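Local structure of nudix hydrolase DR_0079 (2O5F) at residues V36-L41 / L64-G69; T110-F115 / L159-R164. The protein hydrolyses nucleoside di- and triphosphates to monophosphates in a magnesium-dependent manner, with a marked preference for CDP and CTP. All blocks are in the same frame, centred on the assembly; numbering follows the deposited sequence.

Interaction 1: V36-L41 / L64-G69; sequences VVNAFL and LDVSVG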
loop_
_atom_site.group_PDB
_atom_site.type_symbol
_atom_site.label_atom_id
_atom_site.label_comp_id
_atom_site.label_asym_id
_atom_site.label_seq_id
_atom_site.Cartn_x
_atom_site.Cartn_y
_atom_site.Cartn_z
ATOM N N VAL A 36 -3.328 -7.390 -2.577
ATOM C CA VAL A 36 -3.454 -6.042 -2.036
ATOM C C VAL A 36 -2.667 -5.094 -2.938
ATOM O O VAL A 36 -1.890 -5.534 -3.784
ATOM C CB VAL A 36 -2.878 -5.931 -0.596
ATOM C CG1 VAL A 36 -3.640 -6.864 0.344
ATOM C CG2 VAL A 36 -1.387 -6.265 -0.593
ATOM N N VAL A 37 -2.888 -3.799 -2.768
ATOM C CA VAL A 37 -2.151 -2.803 -3.535
ATOM C C VAL A 37 -1.531 -1.867 -2.506
ATOM O O VAL A 37 -2.081 -1.661 -1.421
ATOM C CB VAL A 37 -3.066 -1.984 -4.494
ATOM C CG1 VAL A 37 -3.365 -2.785 -5.757
ATOM C CG2 VAL A 37 -4.369 -1.614 -3.791
ATOM N N ASN A 38 -0.370 -1.325 -2.845
ATOM C CA ASN A 38 0.334 -0.406 -1.972
ATOM C C ASN A 38 0.945 0.644 -2.883
ATOM O O ASN A 38 1.326 0.341 -4.015
ATOM C CB ASN A 38 1.434 -1.128 -1.186
ATOM C CG ASN A 38 0.887 -1.936 -0.015
ATOM O OD1 ASN A 38 0.252 -1.391 0.880
ATOM N ND2 ASN A 38 1.135 -3.238 -0.022
ATOM N N ALA A 39 1.009 1.879 -2.410
ATOM C CA ALA A 39 1.598 2.938 -3.216
ATOM C C ALA A 39 2.262 3.966 -2.331
ATOM O O ALA A 39 1.901 4.138 -1.168
ATOM C CB ALA A 39 0.536 3.606 -4.085
ATOM N N PHE A 40 3.259 4.625 -2.907
ATOM C CA PHE A 40 4.003 5.659 -2.233
ATOM C C PHE A 40 3.859 6.928 -3.050
ATOM O O PHE A 40 3.944 6.897 -4.277
ATOM C CB PHE A 40 5.484 5.290 -2.149
ATOM C CG PHE A 40 5.787 4.218 -1.150
ATOM C CD1 PHE A 40 5.684 4.472 0.210
ATOM C CD2 PHE A 40 6.183 2.951 -1.568
ATOM C CE1 PHE A 40 5.976 3.477 1.153
ATOM C CE2 PHE A 40 6.474 1.946 -0.633
ATOM C CZ PHE A 40 6.368 2.217 0.730
ATOM N N LEU A 41 3.614 8.030 -2.361
ATOM C CA LEU A 41 3.508 9.334 -2.995
ATOM C C LEU A 41 4.886 9.955 -2.767
ATOM O O LEU A 41 5.284 10.171 -1.622
ATOM C CB LEU A 41 2.434 10.166 -2.293
ATOM C CG LEU A 41 2.248 11.610 -2.770
ATOM C CD1 LEU A 41 1.680 11.608 -4.185
ATOM C CD2 LEU A 41 1.303 12.344 -1.827
ATOM N N LEU A 64 2.673 4.195 11.409
ATOM C CA LEU A 64 3.149 4.650 10.102
ATOM C C LEU A 64 2.694 3.626 9.065
ATOM O O LEU A 64 2.647 2.432 9.351
ATOM C CB LEU A 64 4.675 4.718 10.103
ATOM C CG LEU A 64 5.300 5.702 11.093
ATOM C CD1 LEU A 64 6.767 5.368 11.315
ATOM C CD2 LEU A 64 5.123 7.114 10.562
ATOM N N ASP A 65 2.386 4.081 7.855
ATOM C CA ASP A 65 1.935 3.162 6.817
ATOM C C ASP A 65 2.293 3.681 5.429
ATOM O O ASP A 65 2.864 4.760 5.297
ATOM C CB ASP A 65 0.418 2.990 6.932
ATOM C CG ASP A 65 -0.112 1.809 6.132
ATOM O OD1 ASP A 65 0.695 0.970 5.679
ATOM O OD2 ASP A 65 -1.346 1.722 5.976
ATOM N N VAL A 66 1.971 2.904 4.397
ATOM C CA VAL A 66 2.230 3.340 3.027
ATOM C C VAL A 66 1.272 4.502 2.768
ATOM O O VAL A 66 0.264 4.663 3.470
ATOM C CB VAL A 66 1.925 2.220 1.981
ATOM C CG1 VAL A 66 2.940 1.094 2.091
ATOM C CG2 VAL A 66 0.510 1.677 2.201
ATOM N N SER A 67 1.574 5.304 1.751
ATOM C CA SER A 67 0.729 6.445 1.397
ATOM C C SER A 67 -0.703 6.010 1.082
ATOM O O SER A 67 -1.667 6.633 1.534
ATOM C CB SER A 67 1.303 7.165 0.175
ATOM O OG SER A 67 2.676 7.511 0.377
ATOM N N VAL A 68 -0.823 4.945 0.291
ATOM C CA VAL A 68 -2.124 4.404 -0.123
ATOM C C VAL A 68 -2.029 2.883 -0.100
ATOM O O VAL A 68 -1.100 2.313 -0.661
ATOM C CB VAL A 68 -2.478 4.788 -1.580
ATOM C CG1 VAL A 68 -3.941 4.479 -1.849
ATOM C CG2 VAL A 68 -2.161 6.241 -1.841
ATOM N N GLY A 69 -2.989 2.218 0.532
ATOM C CA GLY A 69 -2.932 0.768 0.559
ATOM C C GLY A 69 -4.237 0.100 0.931
ATOM O O GLY A 69 -5.001 0.624 1.736
#
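S67 carries its OG on the side away from its own carbonyl carbon (chi1 -53°), and this rotation delivers the hydroxyl to the backbone of L41, whose N donates to S67 OG over 2.9 Å in a nearly straight bond of 159°. The same oxygen is also hydrogen-bonded to the main-chain O of W49, so two hydrogen bonds hold this buried hydroxyl. F40, with CG likewise anti to its carbonyl carbon (chi1 -74°), swings its ring back beside V66, and F40 CZ meets V66 CG1 at 3.9 Å, the two side chains crossing at about a right angle. The other methyl of V66, CG2, lies 3.4 Å from N38 OD1.

Two antiparallel backbone bonds join the chains at A39 and V68. A39 N donates to V68 O at 2.8 Å, and V68 N returns a longer bond of 3.2 Å to A39 O. One step along, at the non-hydrogen-bonded pair N38 and G69, the chains close up until G69 CA is 3.2 Å from V37 O in a CA-H...O contact. A39 CB and V68 CB pack at 4.1 Å on the face covered by helix 78-90, where A39 touches F82 and V68 touches E89 and L90.

S67 and V68 both stand opposite A39, a classic beta bulge at the start of strand 68-71. The bulge leads directly into G69, the first residue of the Nudix box, whose N is hydrogen-bonded to E89, an inferred magnesium ligand of the Nudix fold.

Interaction 2: T110-F115 / L159-R164; sequences TTLSSF and LAELVR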
loop_
_atom_site.group_PDB
_atom_site.type_symbol
_atom_site.label_atom_id
_atom_site.label_comp_id
_atom_site.label_asym_id
_atom_site.label_seq_id
_atom_site.Cartn_x
_atom_site.Cartn_y
_atom_site.Cartn_z
ATOM N N THR A 110 9.128 -13.371 -0.657
ATOM C CA THR A 110 9.543 -12.274 0.210
ATOM C C THR A 110 8.868 -12.482 1.556
ATOM O O THR A 110 8.223 -13.507 1.782
ATOM C CB THR A 110 9.037 -10.922 -0.324
ATOM O OG1 THR A 110 7.600 -10.920 -0.331
ATOM C CG2 THR A 110 9.547 -10.665 -1.736
ATOM N N THR A 111 9.011 -11.520 2.460
ATOM C CA THR A 111 8.328 -11.642 3.742
ATOM C C THR A 111 7.132 -10.696 3.772
ATOM O O THR A 111 6.657 -10.313 4.842
ATOM C CB THR A 111 9.255 -11.364 4.965
ATOM O OG1 THR A 111 10.153 -10.281 4.680
ATOM C CG2 THR A 111 10.039 -12.611 5.321
ATOM N N LEU A 112 6.649 -10.325 2.586
ATOM C CA LEU A 112 5.483 -9.458 2.481
ATOM C C LEU A 112 4.248 -10.335 2.687
ATOM O O LEU A 112 4.252 -11.526 2.354
ATOM C CB LEU A 112 5.441 -8.751 1.122
ATOM C CG LEU A 112 6.580 -7.741 0.903
ATOM C CD1 LEU A 112 6.598 -7.299 -0.555
ATOM C CD2 LEU A 112 6.398 -6.527 1.829
ATOM N N SER A 113 3.199 -9.736 3.236
ATOM C CA SER A 113 1.950 -10.431 3.577
ATOM C C SER A 113 1.060 -11.036 2.480
ATOM O O SER A 113 0.482 -12.107 2.679
ATOM C CB SER A 113 1.090 -9.498 4.424
ATOM O OG SER A 113 0.818 -8.308 3.713
ATOM N N SER A 114 0.935 -10.347 1.349
ATOM C CA SER A 114 0.081 -10.791 0.252
ATOM C C SER A 114 0.708 -10.525 -1.103
ATOM O O SER A 114 1.764 -9.908 -1.206
ATOM C CB SER A 114 -1.251 -10.029 0.275
ATOM O OG SER A 114 -1.855 -10.040 1.543
ATOM N N PHE A 115 0.029 -10.993 -2.147
ATOM C CA PHE A 115 0.465 -10.736 -3.502
ATOM C C PHE A 115 0.174 -9.258 -3.669
ATOM O O PHE A 115 -0.817 -8.750 -3.139
ATOM C CB PHE A 115 -0.349 -11.575 -4.482
ATOM C CG PHE A 115 0.201 -12.954 -4.668
ATOM C CD1 PHE A 115 1.274 -13.169 -5.526
ATOM C CD2 PHE A 115 -0.319 -14.029 -3.959
ATOM C CE1 PHE A 115 1.824 -14.439 -5.676
ATOM C CE2 PHE A 115 0.227 -15.304 -4.104
ATOM C CZ PHE A 115 1.304 -15.504 -4.969
ATOM N N LEU A 159 5.677 -2.183 5.780
ATOM C CA LEU A 159 6.190 -0.882 5.371
ATOM C C LEU A 159 7.703 -0.860 5.186
ATOM O O LEU A 159 8.183 -0.470 4.131
ATOM C CB LEU A 159 5.767 0.190 6.377
ATOM C CG LEU A 159 6.232 1.616 6.077
ATOM C CD1 LEU A 159 5.787 2.038 4.674
ATOM C CD2 LEU A 159 5.661 2.557 7.127
ATOM N N ALA A 160 8.448 -1.284 6.203
ATOM C CA ALA A 160 9.902 -1.285 6.121
ATOM C C ALA A 160 10.415 -2.085 4.922
ATOM O O ALA A 160 11.246 -1.589 4.155
ATOM C CB ALA A 160 10.512 -1.827 7.411
ATOM N N GLU A 161 9.921 -3.311 4.756
ATOM C CA GLU A 161 10.353 -4.162 3.646
ATOM C C GLU A 161 10.015 -3.545 2.282
ATOM O O GLU A 161 10.815 -3.630 1.347
ATOM C CB GLU A 161 9.736 -5.568 3.771
ATOM C CG GLU A 161 10.050 -6.507 2.592
ATOM C CD GLU A 161 9.741 -7.984 2.880
ATOM O OE1 GLU A 161 8.992 -8.279 3.829
ATOM O OE2 GLU A 161 10.243 -8.856 2.144
ATOM N N LEU A 162 8.841 -2.927 2.164
ATOM C CA LEU A 162 8.465 -2.300 0.894
ATOM C C LEU A 162 9.400 -1.148 0.547
ATOM O O LEU A 162 9.787 -0.969 -0.619
ATOM C CB LEU A 162 7.027 -1.777 0.944
ATOM C CG LEU A 162 5.931 -2.835 0.809
ATOM C CD1 LEU A 162 4.563 -2.164 0.912
ATOM C CD2 LEU A 162 6.071 -3.543 -0.553
ATOM N N VAL A 163 9.761 -0.361 1.555
ATOM C CA VAL A 163 10.658 0.769 1.337
ATOM C C VAL A 163 12.039 0.279 0.916
ATOM O O VAL A 163 12.639 0.812 -0.022
ATOM C CB VAL A 163 10.791 1.637 2.607
ATOM C CG1 VAL A 163 11.908 2.668 2.434
ATOM C CG2 VAL A 163 9.475 2.335 2.886
ATOM N N ARG A 164 12.543 -0.740 1.605
ATOM C CA ARG A 164 13.851 -1.284 1.273
ATOM C C ARG A 164 13.871 -1.959 -0.099
ATOM O O ARG A 164 14.810 -1.773 -0.874
ATOM C CB ARG A 164 14.316 -2.278 2.345
ATOM C CG ARG A 164 14.721 -1.623 3.656
ATOM C CD ARG A 164 15.512 -2.574 4.536
ATOM N NE ARG A 164 16.247 -1.848 5.571
ATOM C CZ ARG A 164 15.756 -1.545 6.767
ATOM N NH1 ARG A 164 14.525 -1.910 7.096
ATOM N NH2 ARG A 164 16.495 -0.859 7.628
#
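An ST turn in the loop between strands 98-105 and 115-122 presents its backbone to the carboxylate of E161 on the C-terminal helix 159-166. Within the turn, L112 N donates to T110 OG1 over 3.1 Å, and that hydroxyl is also hydrogen-bonded to S106 O. The backbone N of T111 donates to E161 OE2 at 3.0 Å, nearly straight (162°) and on the syn lone pair of the oxygen. T111 OG1 also approaches the other oxygen, E161 OE1, as a hydrogen-bond donor, but at 2.5 Å the bond is so short that its exact geometry is doubtful.

E161 reaches this far because its chain is extended, with CG anti to the backbone N (chi1 176°). The bond from T111 N ties helix 159-166 to the loop between strands 98-105 and 115-122 of the Nudix domain, at the periphery of the fold. R165, one turn further along the helix, forms a salt bridge with E161 OE2, which would probably offset part of the negative charge.

Next to the carboxylate, L112 fills the angle between E161 and L162. L112 CD2 lies 3.7 Å from E161 CG, against the aliphatic stem of the glutamate, while L112 CD1 meets L162 CD2 at 3.8 Å. F105 of strand 98-105 touches both leucines.

Interactions 1 and 2 lie about 11 Å apart between centres, and interaction 2 touches strand 35-42 of interaction 1 from both of its segments. V36 N and F115 O are 2.9 Å apart, a probable hydrogen bond that joins V36 to F115 of segment 110-115. Further along the strand, N38 ND2 packs against L162 CD1 at 3.7 Å, and L159 CD2 comes equally close to D65 N, so helix 159-166 touches both segments of interaction 1. Of the two, only interaction 1 borders the inferred magnesium site: the side chain of V68 is about 3 Å from that of E89, whereas the side chain of L162 in interaction 2 is about 12 Å from it.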